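Local atomic coordinates of transcriptional regulators (LACI-FAMILY TRANSCRIPTIONAL REGULATORY PROTEIN) (PDB entry 3GYB), a protein that probably acts as a LacI-family transcription factor that binds regulatory DNA, and carries a periplasmic-binding-protein-like domain that can hold a magnesium ion. Residues Glu107-His112 / Ser207-Asp212; Ser183-Ala188 / Leu224-Asp229; Thr119-Leu124 / Ala140-His145; His123-Ser128 / Arg133-Phe138; Glu148-Asp153 / Lys172-Val177. One frame throughout, in Å; residues are numbered along the deposited sequence.

Contact 1. Residues Glu107-His112 / Ser207-Asp212; sequences EIATKH and SIIGYD. With MG (magnesium ion), chain C.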
# COMPACT_ATOMS: atom_id res chain seq x y z
N GLU A 107 -23.91 -1.04 6.87
CA GLU A 107 -24.99 -1.69 7.61
C GLU A 107 -24.53 -3.08 8.04
O GLU A 107 -24.75 -3.50 9.18
CB GLU A 107 -26.24 -1.79 6.73
CG GLU A 107 -27.39 -2.55 7.37
CD GLU A 107 -28.60 -2.63 6.46
OE1 GLU A 107 -28.47 -3.13 5.32
OE2 GLU A 107 -29.69 -2.19 6.89
N ILE A 108 -23.89 -3.78 7.12
CA ILE A 108 -23.39 -5.12 7.39
C ILE A 108 -22.37 -5.09 8.53
O ILE A 108 -22.43 -5.90 9.45
CB ILE A 108 -22.71 -5.73 6.15
CG1 ILE A 108 -23.75 -5.95 5.05
CG2 ILE A 108 -22.02 -7.04 6.51
CD1 ILE A 108 -23.18 -6.50 3.75
N ALA A 109 -21.44 -4.14 8.45
CA ALA A 109 -20.40 -4.01 9.46
C ALA A 109 -20.98 -3.72 10.83
O ALA A 109 -20.61 -4.36 11.82
CB ALA A 109 -19.44 -2.89 9.07
N THR A 110 -21.89 -2.76 10.90
CA THR A 110 -22.51 -2.37 12.15
C THR A 110 -23.36 -3.49 12.71
O THR A 110 -23.28 -3.81 13.90
CB THR A 110 -23.36 -1.10 11.97
OG1 THR A 110 -22.55 -0.09 11.36
CG2 THR A 110 -23.87 -0.59 13.30
N LYS A 111 -24.18 -4.09 11.85
CA LYS A 111 -25.05 -5.18 12.26
C LYS A 111 -24.22 -6.35 12.78
O LYS A 111 -24.62 -7.03 13.72
CB LYS A 111 -25.92 -5.63 11.09
CG LYS A 111 -26.91 -6.75 11.42
CD LYS A 111 -27.91 -6.32 12.48
CE LYS A 111 -28.94 -7.41 12.74
NZ LYS A 111 -29.64 -7.81 11.48
N HIS A 112 -23.06 -6.58 12.18
CA HIS A 112 -22.20 -7.68 12.62
C HIS A 112 -21.77 -7.45 14.07
O HIS A 112 -21.82 -8.36 14.89
CB HIS A 112 -20.96 -7.80 11.73
CG HIS A 112 -20.06 -8.94 12.09
ND1 HIS A 112 -20.48 -10.25 12.10
CD2 HIS A 112 -18.74 -8.96 12.43
CE1 HIS A 112 -19.47 -11.03 12.44
NE2 HIS A 112 -18.40 -10.28 12.64
N SER A 207 -13.02 -5.21 19.67
CA SER A 207 -13.28 -5.71 18.32
C SER A 207 -13.11 -4.57 17.33
O SER A 207 -13.48 -3.43 17.62
CB SER A 207 -14.72 -6.25 18.20
OG SER A 207 -14.83 -7.55 18.76
N ILE A 208 -12.52 -4.87 16.17
CA ILE A 208 -12.32 -3.86 15.14
C ILE A 208 -12.67 -4.43 13.76
O ILE A 208 -12.21 -5.50 13.39
CB ILE A 208 -10.84 -3.38 15.09
CG1 ILE A 208 -10.50 -2.60 16.37
CG2 ILE A 208 -10.63 -2.48 13.86
CD1 ILE A 208 -9.04 -2.20 16.48
N ILE A 209 -13.50 -3.71 13.02
CA ILE A 209 -13.85 -4.15 11.68
C ILE A 209 -13.56 -3.00 10.72
O ILE A 209 -13.89 -1.85 11.00
CB ILE A 209 -15.33 -4.61 11.59
CG1 ILE A 209 -15.65 -5.00 10.14
CG2 ILE A 209 -16.26 -3.51 12.10
CD1 ILE A 209 -16.96 -5.77 9.97
N GLY A 210 -12.91 -3.33 9.60
CA GLY A 210 -12.57 -2.32 8.62
C GLY A 210 -13.46 -2.34 7.40
O GLY A 210 -14.57 -2.87 7.44
N TYR A 211 -12.97 -1.78 6.30
CA TYR A 211 -13.74 -1.71 5.06
C TYR A 211 -12.75 -1.54 3.91
O TYR A 211 -11.89 -0.67 3.96
CB TYR A 211 -14.69 -0.50 5.11
CG TYR A 211 -15.91 -0.57 4.21
CD1 TYR A 211 -17.20 -0.47 4.74
CD2 TYR A 211 -15.78 -0.69 2.83
CE1 TYR A 211 -18.32 -0.48 3.93
CE2 TYR A 211 -16.91 -0.70 2.00
CZ TYR A 211 -18.18 -0.60 2.56
OH TYR A 211 -19.29 -0.61 1.74
N ASP A 212 -12.88 -2.40 2.89
CA ASP A 212 -12.06 -2.41 1.67
C ASP A 212 -11.41 -3.76 1.36
O ASP A 212 -11.16 -4.05 0.21
CB ASP A 212 -10.92 -1.38 1.70
CG ASP A 212 -11.40 0.05 1.55
OD1 ASP A 212 -12.59 0.25 1.20
OD2 ASP A 212 -10.59 0.97 1.77
MG MG C . -11.41 -3.96 -1.93
O HOH W 1 -9.38 -4.89 -2.02
O HOH W 2 -12.25 -5.97 -1.94
O HOH W 3 -10.75 -1.85 -2.00
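The imidazole of H112 meets I209 through CD2, whose distance to I209 CD1 is 4.4 Å; the methyl comes in at a slant to the ring plane. The same methyl also rests on the helix one turn earlier, where A109 CB and I209 CD1 are 3.9 Å apart. One terminal carbon thus fills the groove between two side chains that lie three residues apart on the helix. I209 can reach so far because its CG1 branch runs opposite the backbone nitrogen (chi1 177°) and continues nearly straight to CD1. Alanine suits the position facing it, since a single methyl lets the helix come down until A109 CA and I209 CA are 6.9 Å apart. The arrangement is that of a helix laid on a parallel sheet, as in the periplasmic-binding-protein fold: helix 102-115 covers strand 207-211, with F181 of neighbouring strand 179-182 and L263 of strand 258-264, two strands away on the other side. Beyond I209 the strand runs on to Y211, whose ring forms a cation-pi pair with R134 and whose hydroxyl bonds N100. D212 then adopts a positive phi of 127°, unusual for a residue with a side chain. Its carbonyl oxygen, not its carboxylate, binds the magnesium ion, with D212 O 2.2 Å from the metal. Three waters, D229 OD1 and S231 OG supply the other five ligands.

Contact 2. Residues Ser183-Ala188 / Leu224-Asp229; sequences SNDITA and LTTIDD. With MG (magnesium ion), chain C.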
# COMPACT_ATOMS: atom_id res chain seq x y z
N SER A 183 -14.04 3.31 9.13
CA SER A 183 -14.54 3.63 7.80
C SER A 183 -13.78 2.90 6.70
O SER A 183 -14.35 2.59 5.66
CB SER A 183 -14.47 5.14 7.56
OG SER A 183 -15.29 5.50 6.46
N ASN A 184 -12.50 2.61 6.93
CA ASN A 184 -11.72 1.87 5.94
C ASN A 184 -10.56 1.15 6.61
O ASN A 184 -10.27 1.38 7.78
CB ASN A 184 -11.20 2.81 4.85
CG ASN A 184 -10.47 4.00 5.42
OD1 ASN A 184 -9.47 3.85 6.12
ND2 ASN A 184 -10.98 5.19 5.14
N ASP A 185 -9.92 0.25 5.86
CA ASP A 185 -8.81 -0.54 6.39
C ASP A 185 -7.59 0.25 6.85
O ASP A 185 -7.04 -0.04 7.91
CB ASP A 185 -8.35 -1.57 5.35
CG ASP A 185 -9.32 -2.72 5.20
OD1 ASP A 185 -10.35 -2.77 5.91
OD2 ASP A 185 -9.03 -3.61 4.35
N ILE A 186 -7.15 1.22 6.06
CA ILE A 186 -5.96 1.96 6.43
C ILE A 186 -6.18 2.66 7.78
O ILE A 186 -5.28 2.72 8.61
CB ILE A 186 -5.55 2.97 5.32
CG1 ILE A 186 -4.14 3.49 5.60
CG2 ILE A 186 -6.54 4.11 5.24
CD1 ILE A 186 -3.08 2.40 5.61
N THR A 187 -7.39 3.16 8.00
CA THR A 187 -7.69 3.80 9.27
C THR A 187 -7.68 2.73 10.37
O THR A 187 -7.20 2.98 11.48
CB THR A 187 -9.07 4.50 9.21
OG1 THR A 187 -8.98 5.60 8.29
CG2 THR A 187 -9.48 5.03 10.59
N ALA A 188 -8.17 1.54 10.04
CA ALA A 188 -8.22 0.43 11.00
C ALA A 188 -6.83 -0.01 11.43
O ALA A 188 -6.65 -0.48 12.56
CB ALA A 188 -8.99 -0.76 10.40
N LEU A 224 -7.22 -8.75 9.36
CA LEU A 224 -8.34 -7.85 9.65
C LEU A 224 -9.74 -8.22 9.14
O LEU A 224 -9.93 -8.44 7.95
CB LEU A 224 -7.98 -6.47 9.09
CG LEU A 224 -8.23 -5.11 9.76
CD1 LEU A 224 -8.39 -4.08 8.63
CD2 LEU A 224 -9.45 -5.10 10.65
N THR A 225 -10.71 -8.26 10.05
CA THR A 225 -12.09 -8.52 9.66
C THR A 225 -12.48 -7.23 8.95
O THR A 225 -12.23 -6.14 9.46
CB THR A 225 -12.97 -8.76 10.90
OG1 THR A 225 -12.59 -10.00 11.50
CG2 THR A 225 -14.45 -8.80 10.53
N THR A 226 -13.09 -7.35 7.78
CA THR A 226 -13.40 -6.17 6.99
C THR A 226 -14.56 -6.39 6.03
O THR A 226 -14.98 -7.53 5.78
CB THR A 226 -12.13 -5.80 6.16
OG1 THR A 226 -12.35 -4.62 5.38
CG2 THR A 226 -11.76 -6.96 5.24
N ILE A 227 -15.09 -5.30 5.50
CA ILE A 227 -16.18 -5.37 4.54
C ILE A 227 -15.56 -5.34 3.15
O ILE A 227 -14.83 -4.40 2.81
CB ILE A 227 -17.13 -4.16 4.67
CG1 ILE A 227 -17.80 -4.16 6.05
CG2 ILE A 227 -18.16 -4.18 3.54
CD1 ILE A 227 -18.57 -5.42 6.39
N ASP A 228 -15.83 -6.37 2.36
CA ASP A 228 -15.32 -6.42 0.99
C ASP A 228 -16.11 -5.37 0.21
O ASP A 228 -17.34 -5.43 0.15
CB ASP A 228 -15.58 -7.81 0.41
CG ASP A 228 -14.90 -8.04 -0.92
OD1 ASP A 228 -14.60 -7.05 -1.63
OD2 ASP A 228 -14.67 -9.22 -1.27
N ASP A 229 -15.41 -4.39 -0.36
CA ASP A 229 -16.07 -3.33 -1.13
C ASP A 229 -16.21 -3.73 -2.60
O ASP A 229 -16.51 -2.90 -3.45
CB ASP A 229 -15.27 -2.02 -1.02
CG ASP A 229 -13.89 -2.12 -1.66
OD1 ASP A 229 -13.39 -3.25 -1.73
OD2 ASP A 229 -13.31 -1.09 -2.07
MG MG C . -11.41 -3.96 -1.93
O HOH W 2 -12.25 -5.97 -1.94
O HOH W 3 -10.75 -1.85 -2.00
O HOH W 1 -9.38 -4.89 -2.02
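D185 and T226 bring their side chains together at about a right angle, the hydroxyl of T226 pointing into the carboxylate of D185. T226 OG1 donates to D185 OD1 at 2.8 Å, arriving at the syn lone pair of that carboxylate oxygen. The hydroxyl gets there by standing opposite its backbone nitrogen, chi1 -179°. L224 runs antiparallel to the aspartate side chain, bringing L224 CD1 to 3.6 Å from D185 OD1; L224 CD1 also lies 3.8 Å from A188 CB, so that leucine and alanine close the apolar flank of the polar pair. N184 caps the helix: N184 OD1 accepts from T187 N at 2.9 Å, nearly in line with the C=O bond, and also from T187 OG1. Further along the strand, D229 OD1 binds the magnesium ion at 2.1 Å, while D229 OD2 accepts from a metal-bound water. N213 N bonds T226 OG1. Donors T226 OG1, T214 N and, weakly, Y211 N, with the helix start, probably favour a charged, rotationally fixed D185; nearby D212 may oppose the charge.

Contact 3. Residues Thr119-Leu124 / Ala140-His145; sequences THIAHL and ATMRAH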
# COMPACT_ATOMS: atom_id res chain seq x y z
N THR A 119 -22.68 -3.19 22.23
CA THR A 119 -23.67 -2.12 22.28
C THR A 119 -22.95 -0.77 22.24
O THR A 119 -23.42 0.17 21.60
CB THR A 119 -24.57 -2.20 23.53
OG1 THR A 119 -23.76 -2.37 24.70
CG2 THR A 119 -25.53 -3.38 23.39
N HIS A 120 -21.82 -0.67 22.94
CA HIS A 120 -21.03 0.56 22.94
C HIS A 120 -20.10 0.47 21.74
O HIS A 120 -18.92 0.12 21.86
CB HIS A 120 -20.25 0.69 24.24
CG HIS A 120 -21.12 1.01 25.42
ND1 HIS A 120 -21.79 2.20 25.54
CD2 HIS A 120 -21.46 0.27 26.50
CE1 HIS A 120 -22.52 2.18 26.64
NE2 HIS A 120 -22.34 1.02 27.24
N ILE A 121 -20.65 0.79 20.58
CA ILE A 121 -19.94 0.72 19.31
C ILE A 121 -19.58 2.11 18.81
O ILE A 121 -20.40 3.03 18.84
CB ILE A 121 -20.81 0.02 18.26
CG1 ILE A 121 -21.14 -1.40 18.73
CG2 ILE A 121 -20.11 0.01 16.91
CD1 ILE A 121 -22.25 -2.08 17.94
N ALA A 122 -18.34 2.27 18.36
CA ALA A 122 -17.89 3.55 17.85
C ALA A 122 -17.47 3.45 16.39
O ALA A 122 -17.05 2.38 15.93
CB ALA A 122 -16.74 4.08 18.69
N HIS A 123 -17.58 4.56 15.67
CA HIS A 123 -17.21 4.62 14.26
C HIS A 123 -16.09 5.63 14.03
O HIS A 123 -16.16 6.76 14.52
CB HIS A 123 -18.42 5.02 13.42
CG HIS A 123 -18.11 5.25 11.97
ND1 HIS A 123 -17.68 4.24 11.14
CD2 HIS A 123 -18.23 6.35 11.20
CE1 HIS A 123 -17.55 4.71 9.91
NE2 HIS A 123 -17.88 5.99 9.92
N LEU A 124 -15.06 5.22 13.31
CA LEU A 124 -13.97 6.13 12.97
C LEU A 124 -14.30 6.61 11.57
O LEU A 124 -14.24 5.84 10.62
CB LEU A 124 -12.62 5.40 12.97
CG LEU A 124 -12.13 4.98 14.35
CD1 LEU A 124 -10.84 4.18 14.23
CD2 LEU A 124 -11.91 6.23 15.20
N ALA A 140 -27.69 5.32 11.16
CA ALA A 140 -29.04 4.82 10.89
C ALA A 140 -29.20 3.39 11.39
O ALA A 140 -30.24 3.02 11.94
CB ALA A 140 -29.35 4.89 9.40
N THR A 141 -28.17 2.57 11.19
CA THR A 141 -28.23 1.18 11.63
C THR A 141 -28.22 1.10 13.15
O THR A 141 -28.94 0.29 13.73
CB THR A 141 -27.06 0.38 11.06
OG1 THR A 141 -27.11 0.43 9.63
CG2 THR A 141 -27.12 -1.07 11.52
N MSE A 142 -27.41 1.93 13.80
CA MSE A 142 -27.37 1.92 15.26
C MSE A 142 -28.74 2.30 15.81
O MSE A 142 -29.28 1.61 16.67
CB MSE A 142 -26.31 2.90 15.78
CG MSE A 142 -24.87 2.43 15.60
SE MSE A 142 -24.36 0.90 16.68
CE MSE A 142 -24.26 1.77 18.41
N ARG A 143 -29.32 3.39 15.30
CA ARG A 143 -30.64 3.83 15.76
C ARG A 143 -31.75 2.85 15.40
O ARG A 143 -32.74 2.74 16.12
CB ARG A 143 -30.96 5.22 15.20
CG ARG A 143 -30.04 6.30 15.73
CD ARG A 143 -30.62 7.69 15.53
NE ARG A 143 -29.75 8.69 16.13
CZ ARG A 143 -28.69 9.23 15.53
NH1 ARG A 143 -28.37 8.86 14.30
NH2 ARG A 143 -27.94 10.11 16.17
N ALA A 144 -31.60 2.15 14.29
CA ALA A 144 -32.62 1.19 13.89
C ALA A 144 -32.69 0.09 14.94
O ALA A 144 -33.76 -0.47 15.20
CB ALA A 144 -32.27 0.58 12.54
N HIS A 145 -31.54 -0.21 15.55
CA HIS A 145 -31.44 -1.24 16.57
C HIS A 145 -31.53 -0.72 18.00
O HIS A 145 -31.19 -1.43 18.95
CB HIS A 145 -30.15 -2.03 16.36
CG HIS A 145 -30.15 -2.85 15.11
ND1 HIS A 145 -30.82 -4.05 15.01
CD2 HIS A 145 -29.60 -2.62 13.89
CE1 HIS A 145 -30.69 -4.52 13.78
NE2 HIS A 145 -29.96 -3.67 13.08
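I121 on strand 121-124 faces M142 near the end of helix 129-144, their CA atoms 8.5 Å apart, and just before the strand H120 forms the centre of an inverse gamma turn with a weak bond from I121 N to T119 O. M142, modelled as selenomethionine, carries the contact. Its chain leaves the helix with CG opposite the carbonyl carbon and then folds at each further bond (chi2 -68°, chi3 -73°), curling the end of the side chain against the strand. Selenium and methyl touch different parts of the isoleucine: M142 SE lies 3.9 Å from I121 CD1, and M142 CE lies 3.9 Å from I121 CB. The methyl also reaches the turn, where M142 CE is 3.7 Å from T119 O. T110, L147 and P149 also touch M142, and L113 of helix 102-115 touches I121. The contact joins strand and helix of the beta-alpha-beta unit that ends in strand 150-151. A long flexible chain can span the gap between the backbones, while the beta-branched isoleucine favours the strand. Selenium replaces the natural sulfur here, and selenoether or thioether alike meets alkyl carbons through dispersion and the hydrophobic effect, which ask for close fit but no particular direction.

Contact 4. Residues His123-Ser128 / Arg133-Phe138; sequences HLRVGS and RRFESF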
# COMPACT_ATOMS: atom_id res chain seq x y z
N HIS A 123 -17.58 4.56 15.67
CA HIS A 123 -17.21 4.62 14.26
C HIS A 123 -16.09 5.63 14.03
O HIS A 123 -16.16 6.76 14.52
CB HIS A 123 -18.42 5.02 13.42
CG HIS A 123 -18.11 5.25 11.97
ND1 HIS A 123 -17.68 4.24 11.14
CD2 HIS A 123 -18.23 6.35 11.20
CE1 HIS A 123 -17.55 4.71 9.91
NE2 HIS A 123 -17.88 5.99 9.92
N LEU A 124 -15.06 5.22 13.31
CA LEU A 124 -13.97 6.13 12.97
C LEU A 124 -14.30 6.61 11.57
O LEU A 124 -14.24 5.84 10.62
CB LEU A 124 -12.62 5.40 12.97
CG LEU A 124 -12.13 4.98 14.35
CD1 LEU A 124 -10.84 4.18 14.23
CD2 LEU A 124 -11.91 6.23 15.20
N ARG A 125 -14.65 7.88 11.44
CA ARG A 125 -15.03 8.39 10.13
C ARG A 125 -13.96 9.03 9.27
O ARG A 125 -12.88 9.38 9.75
CB ARG A 125 -16.22 9.36 10.28
CG ARG A 125 -16.00 10.53 11.20
CD ARG A 125 -17.30 11.31 11.42
NE ARG A 125 -17.96 11.71 10.18
CZ ARG A 125 -18.98 12.56 10.10
NH1 ARG A 125 -19.47 13.11 11.20
NH2 ARG A 125 -19.51 12.86 8.92
N VAL A 126 -14.29 9.16 7.99
CA VAL A 126 -13.43 9.75 6.97
C VAL A 126 -14.29 10.79 6.25
O VAL A 126 -15.49 10.57 6.06
CB VAL A 126 -12.95 8.68 5.98
CG1 VAL A 126 -12.17 9.33 4.84
CG2 VAL A 126 -12.08 7.66 6.70
N GLY A 127 -13.69 11.90 5.84
CA GLY A 127 -14.45 12.95 5.18
C GLY A 127 -14.78 12.83 3.71
O GLY A 127 -15.23 13.80 3.10
N SER A 128 -14.58 11.65 3.13
CA SER A 128 -14.86 11.45 1.71
C SER A 128 -16.34 11.19 1.46
O SER A 128 -17.13 11.06 2.39
CB SER A 128 -14.06 10.27 1.19
OG SER A 128 -14.45 9.09 1.87
N ARG A 133 -21.24 8.47 3.51
CA ARG A 133 -22.27 7.45 3.35
C ARG A 133 -22.14 6.37 4.42
O ARG A 133 -23.14 5.94 5.01
CB ARG A 133 -22.19 6.82 1.96
CG ARG A 133 -22.63 7.75 0.83
CD ARG A 133 -22.78 6.99 -0.49
NE ARG A 133 -21.49 6.64 -1.09
CZ ARG A 133 -20.75 7.47 -1.82
NH1 ARG A 133 -21.16 8.71 -2.03
NH2 ARG A 133 -19.60 7.05 -2.34
N ARG A 134 -20.91 5.94 4.69
CA ARG A 134 -20.69 4.91 5.69
C ARG A 134 -21.02 5.41 7.09
O ARG A 134 -21.51 4.66 7.93
CB ARG A 134 -19.24 4.41 5.61
CG ARG A 134 -18.98 3.67 4.31
CD ARG A 134 -17.52 3.32 4.09
NE ARG A 134 -17.30 2.95 2.69
CZ ARG A 134 -16.11 2.71 2.15
NH1 ARG A 134 -15.00 2.79 2.89
NH2 ARG A 134 -16.02 2.41 0.86
N PHE A 135 -20.78 6.70 7.33
CA PHE A 135 -21.09 7.30 8.62
C PHE A 135 -22.60 7.39 8.79
O PHE A 135 -23.14 7.06 9.84
CB PHE A 135 -20.49 8.71 8.72
CG PHE A 135 -21.15 9.58 9.76
CD1 PHE A 135 -20.94 9.35 11.11
CD2 PHE A 135 -22.01 10.59 9.37
CE1 PHE A 135 -21.60 10.13 12.08
CE2 PHE A 135 -22.67 11.37 10.32
CZ PHE A 135 -22.46 11.14 11.68
N GLU A 136 -23.29 7.83 7.74
CA GLU A 136 -24.74 7.96 7.80
C GLU A 136 -25.41 6.61 8.02
O GLU A 136 -26.35 6.49 8.80
CB GLU A 136 -25.25 8.61 6.51
CG GLU A 136 -24.75 10.03 6.31
CD GLU A 136 -25.34 10.69 5.09
OE1 GLU A 136 -25.24 10.11 3.98
OE2 GLU A 136 -25.90 11.80 5.23
N SER A 137 -24.91 5.58 7.34
CA SER A 137 -25.47 4.24 7.49
C SER A 137 -25.16 3.71 8.89
O SER A 137 -25.99 3.04 9.50
CB SER A 137 -24.91 3.30 6.42
OG SER A 137 -25.43 1.99 6.59
N PHE A 138 -23.96 3.99 9.38
CA PHE A 138 -23.60 3.55 10.73
C PHE A 138 -24.62 4.09 11.73
O PHE A 138 -25.17 3.35 12.55
CB PHE A 138 -22.20 4.06 11.10
CG PHE A 138 -21.89 3.96 12.57
CD1 PHE A 138 -21.71 2.73 13.18
CD2 PHE A 138 -21.79 5.11 13.35
CE1 PHE A 138 -21.43 2.63 14.54
CE2 PHE A 138 -21.51 5.03 14.71
CZ PHE A 138 -21.33 3.79 15.31
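R125 lays its guanidinium flat on the ring of F135, the planes 11° apart, with R125 CZ 3.6 Å from the ring centroid and almost straight above it. This stacked cation-pi pair suits a flat, delocalised guanidinium, whose N-H groups stay available at its edge. The arginine reaches the ring by setting CG between its backbone nitrogen and carbonyl carbon (chi1 57°) and bending again at chi3. H123 approaches the same ring at its edge, H123 CD2 lying near the plane of F135, while H123 NE2 is 3.7 Å from F135 CA. The CB of H123 sits over the face of F138, 3.4 Å from the ring centroid and 17° off the normal, a CH-pi contact. The H123 and F138 rings are only slightly tilted but displaced, with little overlap. H123 ND1 bonds F181 O, helping to set the ring's rotation, and R125 N bonds N152 OD1. R134, turned away from these rings, makes a salt bridge to D102 and bonds S183 O. Strand 121-124 runs between strands 179-182 and 150-151, and helix 129-144 covers this face of it within a beta-alpha-beta unit, F138 also touching T110 of helix 102-115 and S151 of strand 150-151.

Contact 5. Residues Glu148-Asp153 / Lys172-Val177; sequences EPLSND and KEHPEV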
# COMPACT_ATOMS: atom_id res chain seq x y z
N GLU A 148 -27.48 4.22 20.53
CA GLU A 148 -27.04 5.57 20.25
C GLU A 148 -25.66 5.48 19.61
O GLU A 148 -24.72 4.95 20.21
CB GLU A 148 -26.95 6.40 21.54
CG GLU A 148 -26.57 7.86 21.31
CD GLU A 148 -27.61 8.62 20.50
OE1 GLU A 148 -27.28 9.69 19.95
OE2 GLU A 148 -28.77 8.15 20.41
N PRO A 149 -25.52 5.98 18.38
CA PRO A 149 -24.23 5.91 17.70
C PRO A 149 -23.19 6.85 18.30
O PRO A 149 -23.52 7.87 18.90
CB PRO A 149 -24.57 6.28 16.26
CG PRO A 149 -25.69 7.26 16.44
CD PRO A 149 -26.54 6.60 17.51
N LEU A 150 -21.92 6.47 18.15
CA LEU A 150 -20.81 7.27 18.64
C LEU A 150 -19.75 7.27 17.55
O LEU A 150 -19.40 6.21 17.03
CB LEU A 150 -20.22 6.67 19.92
CG LEU A 150 -18.94 7.33 20.43
CD1 LEU A 150 -19.20 8.78 20.82
CD2 LEU A 150 -18.42 6.55 21.63
N SER A 151 -19.27 8.45 17.19
CA SER A 151 -18.24 8.58 16.16
C SER A 151 -17.32 9.73 16.53
O SER A 151 -17.68 10.59 17.34
CB SER A 151 -18.87 8.89 14.80
OG SER A 151 -19.82 7.91 14.42
N ASN A 152 -16.13 9.74 15.95
CA ASN A 152 -15.20 10.84 16.20
C ASN A 152 -15.62 11.95 15.24
O ASN A 152 -16.52 11.76 14.43
CB ASN A 152 -13.75 10.38 15.98
CG ASN A 152 -13.47 9.91 14.57
OD1 ASN A 152 -14.33 9.32 13.92
ND2 ASN A 152 -12.26 10.16 14.09
N ASP A 153 -14.98 13.11 15.33
CA ASP A 153 -15.34 14.25 14.47
C ASP A 153 -14.43 14.42 13.26
O ASP A 153 -14.72 15.21 12.36
CB ASP A 153 -15.32 15.52 15.31
CG ASP A 153 -14.04 15.66 16.11
OD1 ASP A 153 -12.96 15.76 15.49
OD2 ASP A 153 -14.12 15.67 17.35
N LYS A 172 -9.88 7.10 25.02
CA LYS A 172 -9.59 7.80 26.26
C LYS A 172 -10.86 8.50 26.72
O LYS A 172 -11.21 8.48 27.90
CB LYS A 172 -8.49 8.84 26.06
CG LYS A 172 -8.38 9.84 27.22
CD LYS A 172 -7.97 9.15 28.53
CE LYS A 172 -8.15 10.08 29.73
NZ LYS A 172 -9.58 10.21 30.13
N GLU A 173 -11.56 9.11 25.77
CA GLU A 173 -12.80 9.82 26.08
C GLU A 173 -13.95 8.87 26.35
O GLU A 173 -14.87 9.19 27.11
CB GLU A 173 -13.18 10.75 24.93
CG GLU A 173 -12.23 11.92 24.74
CD GLU A 173 -12.69 12.87 23.64
OE1 GLU A 173 -13.88 12.81 23.27
OE2 GLU A 173 -11.87 13.68 23.17
N HIS A 174 -13.91 7.70 25.71
CA HIS A 174 -14.98 6.71 25.87
C HIS A 174 -14.44 5.31 26.06
O HIS A 174 -14.54 4.46 25.17
CB HIS A 174 -15.90 6.75 24.65
CG HIS A 174 -16.62 8.04 24.48
ND1 HIS A 174 -16.15 9.06 23.68
CD2 HIS A 174 -17.77 8.50 25.03
CE1 HIS A 174 -16.98 10.09 23.75
NE2 HIS A 174 -17.97 9.78 24.57
N PRO A 175 -13.87 5.03 27.24
CA PRO A 175 -13.32 3.71 27.54
C PRO A 175 -14.36 2.60 27.57
O PRO A 175 -14.00 1.42 27.61
CB PRO A 175 -12.64 3.93 28.89
CG PRO A 175 -13.49 5.00 29.53
CD PRO A 175 -13.69 5.95 28.38
N GLU A 176 -15.64 2.96 27.55
CA GLU A 176 -16.71 1.97 27.57
C GLU A 176 -16.86 1.30 26.20
O GLU A 176 -17.51 0.25 26.08
CB GLU A 176 -18.04 2.63 27.96
CG GLU A 176 -18.60 3.58 26.91
CD GLU A 176 -18.15 5.02 27.10
OE1 GLU A 176 -17.11 5.25 27.75
OE2 GLU A 176 -18.84 5.92 26.57
N VAL A 177 -16.27 1.90 25.17
CA VAL A 177 -16.35 1.35 23.82
C VAL A 177 -15.71 -0.04 23.74
O VAL A 177 -14.57 -0.23 24.18
CB VAL A 177 -15.65 2.28 22.81
CG1 VAL A 177 -15.53 1.60 21.45
CG2 VAL A 177 -16.45 3.57 22.68
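L150 loses the most surface here, and its two methyls divide the work against H174 and V177. L150 CD2 sits over one face of the H174 imidazole, 3.9 Å from the ring centroid and 20° off the normal, a CH-pi contact. L150 CD1 covers the far part of the ring, 3.9 Å from H174 CE1. L150 CD2 also lies 3.7 Å from V177 CG2, so the methyl is wedged between ring and valine. With CG opposite the backbone nitrogen (chi1 173°), leucine holds this fork out from the strand. H174 leaves the helix and opens a type I beta turn closed by a 3.1 Å bond from V177 N to H174 O, which brings both residues to the same leucine. V177 also touches A122 of the neighbouring strand. Imidazole suits this partly exposed place, having an apolar face and polar edge atoms. E176 OE2 lies in the ring plane at the CD2 edge. The arrangement belongs to a crossover connection, in which helix 160-173 carries the chain from edge strand 150-151 past strand 121-124 to strand 179-182.

Overall arrangement
All five contacts belong to one alpha/beta half of the chain, where strands 226-228, 207-211, 179-182, 121-124 and 150-151 lie side by side. Contacts 1 to 4 are buried, with 2 and 4 nearest the chain centre; contact 3 lies farther out and contact 5 is partly buried at the sheet edge. Contacts 1 and 2 share the magnesium ion; contact 1 is alkyl packing, contact 2 rests on a carboxylate-hydroxyl bond. Contacts 3 and 4 both join strand 121-124 to helix 129-144: the end remote from the metal is mainly apolar, whereas the nearer end uses aromatic and cationic stacking. Contact 5 borders them through H123 N to L150 O. R134 ties contact 4 to contact 2 through S183 O.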